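Local structure of conserved exported protein (Bacteroides fragilis, 3CLW) at residues 10-15 and 408-413; 50-55 and 400-405. The protein is of uncertain function but probably hydrolyses O-glycosidic bonds, as a family 30 glycoside hydrolase with a TIM-barrel catalytic domain. All coordinates share one frame; numbering follows the deposited sequence.

Contact 1: residues 10-15 and 408-413; sequences IDKQTV and KRIAIK
An antiparallel beta ladder joins the N-terminal strand 6-25 to strand 408-414, interrupted by a type I turn from D11 to T14. I10 faces I412 as a non-hydrogen-bonded pair and D11 faces A411 as a hydrogen-bonded one; beyond the turn the ladder resumes with V15 opposite I410. A411 spans both ends of the turn: its O accepts from D11 N (2.8 Å, nearly straight) and its N gives to T14 O (2.9 Å, 141°). I410 CB sits against the carbonyl oxygens D11 O (3.8 Å) and T14 O.

Aspartate suits the first turn position because its carboxylate fastens the turn from within. OD1 of D11 accepts from Q13 N in an Asx turn, while OD2 takes the hydroxyl OG1 of T14 at 2.6 Å; each partner meets its oxygen out of the carboxylate plane. On the sheet face that carries D11 and A411, the small alanine lets T14 come close, A411 CB lying 3.6 Å from T14 CB.

The other face is aliphatic. I10 CG1, beside its own backbone N, meets I412 CD1 at 3.6 Å, and I10 CG2 reaches I410 CD1 at 3.9 Å. L454 and T440, on neighbouring strands, touch I10 and I412. Beyond the turn, V15 CG1 rests on K408 CB (3.7 Å). Such pairing is consistent with the side beta domain that accompanies the barrel in family 30 glycosidases.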
# COMPACT_ATOMS: atom_id res chain seq x y z
N ILE A 10 -13.30 23.24 -9.43
CA ILE A 10 -13.37 21.83 -9.72
C ILE A 10 -13.95 21.65 -11.11
O ILE A 10 -14.99 22.22 -11.44
CB ILE A 10 -14.25 21.13 -8.66
CG1 ILE A 10 -13.55 21.23 -7.29
CG2 ILE A 10 -14.59 19.67 -9.08
CD1 ILE A 10 -14.20 20.42 -6.18
N ASP A 11 -13.28 20.84 -11.93
CA ASP A 11 -13.73 20.61 -13.29
C ASP A 11 -14.05 19.12 -13.56
O ASP A 11 -13.18 18.30 -13.83
CB ASP A 11 -12.70 21.20 -14.26
CG ASP A 11 -13.06 21.02 -15.72
OD1 ASP A 11 -14.26 20.76 -16.05
OD2 ASP A 11 -12.12 21.14 -16.53
N LYS A 12 -15.34 18.79 -13.45
CA LYS A 12 -15.84 17.43 -13.68
C LYS A 12 -15.59 16.89 -15.10
O LYS A 12 -15.72 15.69 -15.34
CB LYS A 12 -17.33 17.35 -13.34
CG LYS A 12 -17.68 17.72 -11.89
CD LYS A 12 -19.18 17.62 -11.65
CE LYS A 12 -19.56 18.08 -10.23
NZ LYS A 12 -21.04 18.12 -9.98
N GLN A 13 -15.26 17.79 -16.03
CA GLN A 13 -15.02 17.41 -17.41
C GLN A 13 -13.59 16.98 -17.70
O GLN A 13 -13.33 16.34 -18.71
CB GLN A 13 -15.42 18.54 -18.35
CG GLN A 13 -16.50 18.14 -19.29
CD GLN A 13 -17.89 18.33 -18.73
OE1 GLN A 13 -18.29 17.65 -17.78
NE2 GLN A 13 -18.64 19.25 -19.34
N THR A 14 -12.66 17.34 -16.81
CA THR A 14 -11.27 16.93 -16.94
C THR A 14 -11.01 15.78 -15.97
O THR A 14 -10.93 15.98 -14.77
CB THR A 14 -10.35 18.11 -16.66
OG1 THR A 14 -10.73 19.20 -17.51
CG2 THR A 14 -8.90 17.76 -16.90
N VAL A 15 -10.92 14.57 -16.51
CA VAL A 15 -10.84 13.34 -15.75
C VAL A 15 -9.43 12.72 -15.84
O VAL A 15 -8.85 12.65 -16.92
CB VAL A 15 -11.91 12.33 -16.24
CG1 VAL A 15 -11.92 11.07 -15.40
CG2 VAL A 15 -13.30 12.96 -16.21
N LYS A 408 -13.15 8.50 -10.09
CA LYS A 408 -12.06 9.01 -10.88
C LYS A 408 -11.56 10.30 -10.30
O LYS A 408 -12.35 11.08 -9.78
CB LYS A 408 -12.50 9.12 -12.34
CG LYS A 408 -12.72 7.72 -12.89
CD LYS A 408 -13.20 7.69 -14.30
CE LYS A 408 -13.16 6.26 -14.82
NZ LYS A 408 -14.38 6.02 -15.65
N ARG A 409 -10.25 10.49 -10.32
CA ARG A 409 -9.67 11.78 -10.03
C ARG A 409 -10.07 12.78 -11.14
O ARG A 409 -10.08 12.43 -12.32
CB ARG A 409 -8.15 11.70 -9.92
CG ARG A 409 -7.57 12.96 -9.36
CD ARG A 409 -6.11 12.83 -9.07
NE ARG A 409 -5.29 12.86 -10.28
CZ ARG A 409 -4.72 13.95 -10.79
NH1 ARG A 409 -4.93 15.13 -10.22
NH2 ARG A 409 -3.96 13.88 -11.87
N ILE A 410 -10.42 13.99 -10.74
CA ILE A 410 -10.86 15.03 -11.67
C ILE A 410 -10.04 16.27 -11.37
O ILE A 410 -9.34 16.31 -10.35
CB ILE A 410 -12.38 15.30 -11.58
CG1 ILE A 410 -12.79 15.71 -10.15
CG2 ILE A 410 -13.14 14.08 -12.02
CD1 ILE A 410 -14.27 15.90 -9.96
N ALA A 411 -10.10 17.25 -12.26
CA ALA A 411 -9.30 18.48 -12.11
C ALA A 411 -9.83 19.39 -11.00
O ALA A 411 -11.04 19.56 -10.82
CB ALA A 411 -9.27 19.25 -13.45
N ILE A 412 -8.90 19.99 -10.27
CA ILE A 412 -9.22 21.07 -9.33
C ILE A 412 -8.04 22.06 -9.40
O ILE A 412 -6.96 21.78 -8.92
CB ILE A 412 -9.53 20.57 -7.87
CG1 ILE A 412 -9.71 21.75 -6.89
CG2 ILE A 412 -8.43 19.63 -7.35
CD1 ILE A 412 -10.37 21.41 -5.55
N LYS A 413 -8.25 23.20 -10.04
CA LYS A 413 -7.17 24.14 -10.28
C LYS A 413 -7.39 25.44 -9.51
O LYS A 413 -8.50 25.94 -9.42
CB LYS A 413 -7.02 24.42 -11.78

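Contact 2: residues 50-55 and 400-405; sequences FKREFD and SFFVRP
R52 gives two N-H groups to the single carbonyl oxygen of F401: NE lies 2.9 Å from F401 O and NH2 3.2 Å from the same atom. The NE bond is the straighter, 159° at the hydrogen. The oxygen lies in the guanidinium plane, and both donors approach it from one face of the carbonyl. Arginine suits this place because it can bind one acceptor twice and still offer a flat surface to a ring. A bend at chi2 (-80°) swings the R52 chain over F401, where the guanidinium stacks nearly parallel to the phenyl face, offset toward the rim over CE2, centres 4.1 Å apart; CD adds a CH-pi contact to the same ring.

R404 crosses beside R52 and lays its guanidinium face against the methylene R52 CG, 3.5 Å from R404 NH1. The two positive groups are near one another, which backbone carbonyls probably help to offset: R404 NH2 bonds to S400 O (2.9 Å) and also to A64 O. The contact joins the loop following helix 39-50 to the connection between helix 391-400 and strand 408-414, consistent with the TIM-barrel part meeting the strands that follow it.

The flat ring of F401 serves on two sides, its face for R52 and its edge for F54, in a T-shaped pair with planes at 72° and F401 CE2 3.4 Å from F54 CE1. E53 O lies at another part of the F401 rim, 3.3 Å from CE1. F402, with its ring face beneath F401 CD2, carries the packing on toward Y465, V439 and V495 of the C-terminal strands.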
# COMPACT_ATOMS: atom_id res chain seq x y z
N PHE A 50 -11.27 -1.65 8.14
CA PHE A 50 -12.16 -2.07 7.05
C PHE A 50 -13.57 -1.48 7.04
O PHE A 50 -14.18 -1.41 5.97
CB PHE A 50 -12.30 -3.60 7.04
CG PHE A 50 -11.00 -4.31 6.99
CD1 PHE A 50 -10.07 -4.04 5.95
CD2 PHE A 50 -10.67 -5.25 7.97
CE1 PHE A 50 -8.84 -4.68 5.90
CE2 PHE A 50 -9.44 -5.92 7.93
CZ PHE A 50 -8.52 -5.64 6.88
N LYS A 51 -14.07 -1.07 8.20
CA LYS A 51 -15.50 -0.83 8.35
C LYS A 51 -15.83 0.59 7.91
O LYS A 51 -15.34 1.55 8.46
CB LYS A 51 -15.95 -1.09 9.80
CG LYS A 51 -17.46 -1.12 10.00
CD LYS A 51 -17.79 -1.53 11.42
CE LYS A 51 -19.29 -1.68 11.65
NZ LYS A 51 -19.53 -2.14 13.06
N ARG A 52 -16.64 0.71 6.86
CA ARG A 52 -16.98 2.02 6.34
C ARG A 52 -18.30 2.52 6.98
O ARG A 52 -19.37 2.42 6.39
CB ARG A 52 -17.06 2.00 4.80
CG ARG A 52 -16.67 3.31 4.10
CD ARG A 52 -17.80 4.31 4.13
NE ARG A 52 -17.39 5.60 3.58
CZ ARG A 52 -18.22 6.63 3.41
NH1 ARG A 52 -19.49 6.52 3.76
NH2 ARG A 52 -17.76 7.78 2.95
N GLU A 53 -18.19 3.04 8.20
CA GLU A 53 -19.34 3.54 8.97
C GLU A 53 -18.94 4.76 9.76
O GLU A 53 -17.75 5.02 10.01
CB GLU A 53 -19.86 2.50 9.97
CG GLU A 53 -20.16 1.14 9.37
CD GLU A 53 -21.61 0.73 9.48
OE1 GLU A 53 -22.34 0.80 8.45
OE2 GLU A 53 -22.02 0.32 10.59
N PHE A 54 -19.96 5.50 10.19
CA PHE A 54 -19.79 6.65 11.05
C PHE A 54 -20.21 6.22 12.44
O PHE A 54 -21.08 5.36 12.59
CB PHE A 54 -20.63 7.83 10.56
CG PHE A 54 -20.31 8.28 9.14
CD1 PHE A 54 -19.32 9.21 8.89
CD2 PHE A 54 -21.03 7.79 8.07
CE1 PHE A 54 -19.05 9.63 7.61
CE2 PHE A 54 -20.76 8.23 6.77
CZ PHE A 54 -19.78 9.14 6.55
N ASP A 55 -19.55 6.78 13.45
CA ASP A 55 -19.98 6.65 14.83
C ASP A 55 -21.26 7.47 15.09
O ASP A 55 -21.86 8.05 14.17
CB ASP A 55 -18.83 7.03 15.78
CG ASP A 55 -18.56 8.54 15.85
OD1 ASP A 55 -19.34 9.38 15.41
OD2 ASP A 55 -17.51 8.91 16.39
N SER A 400 -8.83 7.42 2.16
CA SER A 400 -9.38 6.08 2.01
C SER A 400 -10.84 5.93 2.32
O SER A 400 -11.53 5.17 1.64
CB SER A 400 -8.53 5.02 2.75
OG SER A 400 -8.58 5.14 4.17
N PHE A 401 -11.33 6.64 3.34
CA PHE A 401 -12.74 6.47 3.80
C PHE A 401 -13.74 7.07 2.78
O PHE A 401 -14.85 6.58 2.63
CB PHE A 401 -12.92 7.11 5.22
CG PHE A 401 -14.28 6.90 5.86
CD1 PHE A 401 -14.50 5.84 6.74
CD2 PHE A 401 -15.33 7.79 5.63
CE1 PHE A 401 -15.77 5.67 7.39
CE2 PHE A 401 -16.61 7.61 6.25
CZ PHE A 401 -16.82 6.55 7.13
N PHE A 402 -13.30 8.11 2.07
CA PHE A 402 -14.13 8.88 1.14
C PHE A 402 -13.83 8.65 -0.38
O PHE A 402 -14.71 8.77 -1.24
CB PHE A 402 -13.98 10.35 1.49
CG PHE A 402 -14.47 10.69 2.88
CD1 PHE A 402 -15.84 10.80 3.13
CD2 PHE A 402 -13.57 10.88 3.93
CE1 PHE A 402 -16.31 11.11 4.41
CE2 PHE A 402 -14.01 11.18 5.20
CZ PHE A 402 -15.40 11.30 5.45
N VAL A 403 -12.58 8.30 -0.70
CA VAL A 403 -12.17 8.03 -2.08
C VAL A 403 -12.29 6.53 -2.39
O VAL A 403 -11.38 5.75 -2.14
CB VAL A 403 -10.73 8.59 -2.40
CG1 VAL A 403 -10.44 8.49 -3.91
CG2 VAL A 403 -10.62 10.06 -1.98
N ARG A 404 -13.43 6.14 -2.94
CA ARG A 404 -13.83 4.73 -3.05
C ARG A 404 -13.50 4.11 -4.42
O ARG A 404 -13.41 4.83 -5.42
CB ARG A 404 -15.35 4.62 -2.83
CG ARG A 404 -15.86 5.07 -1.48
CD ARG A 404 -15.95 3.87 -0.55
NE ARG A 404 -14.84 3.89 0.34
CZ ARG A 404 -14.55 2.94 1.21
NH1 ARG A 404 -15.24 1.82 1.28
NH2 ARG A 404 -13.49 3.12 1.96
N PRO A 405 -13.34 2.77 -4.47
CA PRO A 405 -13.04 2.09 -5.75
C PRO A 405 -13.97 2.52 -6.87
O PRO A 405 -15.17 2.52 -6.70
CB PRO A 405 -13.28 0.61 -5.43
CG PRO A 405 -12.94 0.50 -3.98
CD PRO A 405 -13.38 1.82 -3.35

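Along the chain the order is 10-15, 50-55, 400-405, 408-413, so contact 2 falls within the length of chain whose ends contact 1 brings together. Their centres are about 22 Å apart, and just two residues separate 400-405 from 408-413. Contact 1 lies farther out, about 24 Å from the centre of the chain against about 16 Å for contact 2. Helix 391-400 leads through contact 2 into strand 408-414, which contact 1 pairs with the N-terminal strand. Together they tie the early chain to the late chain at two places, consistent with a side beta domain joined to the barrel in part through strand 6-25, which pairs with strand 353-356 as well as with 408-414.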